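Local coordinates for protein MTH0777 (Methanothermobacter thermautotrophicus, PDB 1KJN) that is of unknown function, belongs to the DUF1890 family and folds as an alpha/beta protein around a parallel beta sheet, at residues 17-25 against 138-146. Sequence-based numbering, arbitrary orientation.
Sequences ESPVQIPLA and AHHNPAPLR
Pro19 lays its CD over one face of the His139 imidazole in a CH-pi contact, 3.9 Å from CD to the ring centroid and displaced toward the rim. Ser18 OG comes to the same ring obliquely, while His140 ND1 lies in its plane at the edge and is hydrogen-bonded to His139 ND1, which helps fix how the ring is turned. Although the CB of His139 points away, a chi1 of 179°, with CG anti to the backbone N, swings the ring back to Pro19. Replacing His139 by an alanine removes the ring, which would probably leave Pro19 CD without its aromatic face and the His140 ring freer to turn.

Pro19 suits position i+1 of the type I turn from Ser18 to Gln21, where a phi near -60° is wanted. Next, Val20 N makes a weak hydrogen bond to His139 O (3.4 Å, 134°), and Val20 CG1 leans over the chain from His139 to Pro142. Branched at CB, Val20 also directs CG2 at Leu145 CD1. Leu24 spreads both methyls across: CD1 meets Leu145 CD1 tightly at 3.5 Å, and CD2 touches Pro142 CB and Arg146 CB. Asn141, short enough to fold back, accepts from Ala143 N (2.9 Å), a capping bond from above the carbonyl plane.

The contact thus joins the turns leading into helices 21-34 and 143-153 and their first turns, with Phe111 of strand 105-111 against Val20 and Leu145, Phe85 of strand 81-86 against Leu24, and Ile134 of strand 132-136 against Leu145.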
loop_
_atom_site.group_PDB
_atom_site.type_symbol
_atom_site.label_atom_id
_atom_site.label_comp_id
_atom_site.label_asym_id
_atom_site.label_seq_id
_atom_site.Cartn_x
_atom_site.Cartn_y
_atom_site.Cartn_z
ATOM N N GLU A 17 4.534 8.516 -3.105
ATOM C CA GLU A 17 4.158 9.637 -2.252
ATOM C C GLU A 17 2.672 9.414 -1.943
ATOM O O GLU A 17 2.272 9.297 -0.776
ATOM C CB GLU A 17 4.342 10.987 -2.967
ATOM C CG GLU A 17 5.797 11.443 -3.202
ATOM C CD GLU A 17 5.902 12.754 -4.013
ATOM O OE1 GLU A 17 4.960 13.081 -4.770
ATOM O OE2 GLU A 17 6.934 13.458 -3.903
ATOM N N SER A 18 1.865 9.321 -2.997
ATOM C CA SER A 18 0.432 9.114 -2.850
ATOM C C SER A 18 0.174 7.697 -2.376
ATOM O O SER A 18 0.655 6.737 -2.965
ATOM C CB SER A 18 -0.301 9.320 -4.181
ATOM O OG SER A 18 0.171 10.471 -4.855
ATOM N N PRO A 19 -0.575 7.555 -1.281
ATOM C CA PRO A 19 -0.892 6.237 -0.739
ATOM C C PRO A 19 -1.669 5.317 -1.672
ATOM O O PRO A 19 -1.746 4.110 -1.407
ATOM C CB PRO A 19 -1.655 6.554 0.546
ATOM C CG PRO A 19 -2.130 7.979 0.350
ATOM C CD PRO A 19 -1.008 8.633 -0.376
ATOM N N VAL A 20 -2.207 5.843 -2.778
ATOM C CA VAL A 20 -2.940 4.962 -3.692
ATOM C C VAL A 20 -2.052 4.172 -4.641
ATOM O O VAL A 20 -2.479 3.119 -5.133
ATOM C CB VAL A 20 -3.977 5.698 -4.596
ATOM C CG1 VAL A 20 -5.044 6.396 -3.762
ATOM C CG2 VAL A 20 -3.270 6.654 -5.574
ATOM N N GLN A 21 -0.803 4.614 -4.833
ATOM C CA GLN A 21 0.061 3.950 -5.815
ATOM C C GLN A 21 0.399 2.489 -5.616
ATOM O O GLN A 21 0.021 1.659 -6.437
ATOM C CB GLN A 21 1.333 4.744 -6.099
ATOM C CG GLN A 21 2.007 4.281 -7.381
ATOM C CD GLN A 21 3.264 5.073 -7.721
ATOM O OE1 GLN A 21 3.730 5.046 -8.859
ATOM N NE2 GLN A 21 3.824 5.770 -6.733
ATOM N N ILE A 22 1.116 2.160 -4.549
ATOM C CA ILE A 22 1.479 0.765 -4.310
ATOM C C ILE A 22 0.239 -0.143 -4.322
ATOM O O ILE A 22 0.199 -1.109 -5.076
ATOM C CB ILE A 22 2.276 0.595 -2.992
ATOM C CG1 ILE A 22 3.513 1.482 -3.055
ATOM C CG2 ILE A 22 2.653 -0.870 -2.759
ATOM C CD1 ILE A 22 4.313 1.330 -4.324
ATOM N N PRO A 23 -0.810 0.207 -3.556
ATOM C CA PRO A 23 -2.008 -0.648 -3.554
ATOM C C PRO A 23 -2.587 -0.896 -4.954
ATOM O O PRO A 23 -2.877 -2.032 -5.312
ATOM C CB PRO A 23 -2.981 0.132 -2.678
ATOM C CG PRO A 23 -2.056 0.709 -1.621
ATOM C CD PRO A 23 -0.912 1.251 -2.516
ATOM N N LEU A 24 -2.726 0.164 -5.741
ATOM C CA LEU A 24 -3.255 0.046 -7.101
ATOM C C LEU A 24 -2.311 -0.709 -8.045
ATOM O O LEU A 24 -2.753 -1.365 -8.986
ATOM C CB LEU A 24 -3.559 1.426 -7.661
ATOM C CG LEU A 24 -4.831 2.065 -7.119
ATOM C CD1 LEU A 24 -4.910 3.492 -7.627
ATOM C CD2 LEU A 24 -6.072 1.234 -7.519
ATOM N N ALA A 25 -1.012 -0.600 -7.806
ATOM C CA ALA A 25 -0.028 -1.307 -8.625
ATOM C C ALA A 25 -0.251 -2.807 -8.416
ATOM O O ALA A 25 -0.331 -3.583 -9.372
ATOM C CB ALA A 25 1.393 -0.915 -8.198
ATOM N N ALA A 138 -6.721 11.708 -7.828
ATOM C CA ALA A 138 -6.773 10.872 -6.637
ATOM C C ALA A 138 -5.475 10.892 -5.850
ATOM O O ALA A 138 -4.381 10.821 -6.424
ATOM C CB ALA A 138 -7.126 9.416 -7.021
ATOM N N HIS A 139 -5.608 10.934 -4.531
ATOM C CA HIS A 139 -4.455 10.917 -3.654
ATOM C C HIS A 139 -4.542 9.763 -2.654
ATOM O O HIS A 139 -3.653 8.917 -2.608
ATOM C CB HIS A 139 -4.326 12.232 -2.906
ATOM C CG HIS A 139 -3.171 12.266 -1.961
ATOM N ND1 HIS A 139 -3.307 12.012 -0.607
ATOM C CD2 HIS A 139 -1.853 12.499 -2.166
ATOM C CE1 HIS A 139 -2.126 12.088 -0.029
ATOM N NE2 HIS A 139 -1.221 12.382 -0.953
ATOM N N HIS A 140 -5.597 9.741 -1.844
ATOM C CA HIS A 140 -5.756 8.680 -0.857
ATOM C C HIS A 140 -6.878 7.686 -1.124
ATOM O O HIS A 140 -6.809 6.563 -0.655
ATOM C CB HIS A 140 -5.848 9.249 0.568
ATOM C CG HIS A 140 -6.657 10.499 0.670
ATOM N ND1 HIS A 140 -6.205 11.717 0.207
ATOM C CD2 HIS A 140 -7.898 10.723 1.164
ATOM C CE1 HIS A 140 -7.133 12.636 0.406
ATOM N NE2 HIS A 140 -8.173 12.057 0.988
ATOM N N ASN A 141 -7.888 8.085 -1.893
ATOM C CA ASN A 141 -9.000 7.188 -2.223
ATOM C C ASN A 141 -8.703 6.579 -3.593
ATOM O O ASN A 141 -8.691 7.269 -4.611
ATOM C CB ASN A 141 -10.335 7.948 -2.258
ATOM C CG ASN A 141 -11.542 7.033 -2.531
ATOM O OD1 ASN A 141 -11.393 5.858 -2.857
ATOM N ND2 ASN A 141 -12.747 7.578 -2.355
ATOM N N PRO A 142 -8.515 5.258 -3.642
ATOM C CA PRO A 142 -8.215 4.573 -4.904
ATOM C C PRO A 142 -9.412 4.361 -5.826
ATOM O O PRO A 142 -9.229 4.160 -7.025
ATOM C CB PRO A 142 -7.696 3.233 -4.424
ATOM C CG PRO A 142 -8.610 2.951 -3.255
ATOM C CD PRO A 142 -8.682 4.295 -2.545
ATOM N N ALA A 143 -10.622 4.429 -5.270
ATOM C CA ALA A 143 -11.857 4.173 -6.019
ATOM C C ALA A 143 -11.972 4.654 -7.458
ATOM O O ALA A 143 -12.164 3.835 -8.338
ATOM C CB ALA A 143 -13.085 4.577 -5.207
ATOM N N PRO A 144 -11.755 5.951 -7.736
ATOM C CA PRO A 144 -11.869 6.441 -9.124
ATOM C C PRO A 144 -10.978 5.668 -10.086
ATOM O O PRO A 144 -11.422 5.216 -11.156
ATOM C CB PRO A 144 -11.379 7.888 -9.039
ATOM C CG PRO A 144 -11.540 8.248 -7.605
ATOM C CD PRO A 144 -11.235 7.001 -6.850
ATOM N N LEU A 145 -9.709 5.538 -9.708
ATOM C CA LEU A 145 -8.752 4.822 -10.528
ATOM C C LEU A 145 -9.104 3.360 -10.617
ATOM O O LEU A 145 -9.034 2.775 -11.695
ATOM C CB LEU A 145 -7.331 4.974 -9.969
ATOM C CG LEU A 145 -6.732 6.375 -10.136
ATOM C CD1 LEU A 145 -5.523 6.527 -9.252
ATOM C CD2 LEU A 145 -6.362 6.601 -11.604
ATOM N N ARG A 146 -9.463 2.767 -9.479
ATOM C CA ARG A 146 -9.780 1.346 -9.445
ATOM C C ARG A 146 -10.905 0.978 -10.404
ATOM O O ARG A 146 -10.805 -0.019 -11.111
ATOM C CB ARG A 146 -10.113 0.903 -8.012
ATOM C CG ARG A 146 -10.427 -0.585 -7.848
ATOM C CD ARG A 146 -11.941 -0.868 -7.990
ATOM N NE ARG A 146 -12.257 -2.286 -7.847
ATOM C CZ ARG A 146 -12.242 -2.954 -6.693
ATOM N NH1 ARG A 146 -11.938 -2.336 -5.557
ATOM N NH2 ARG A 146 -12.478 -4.263 -6.681
#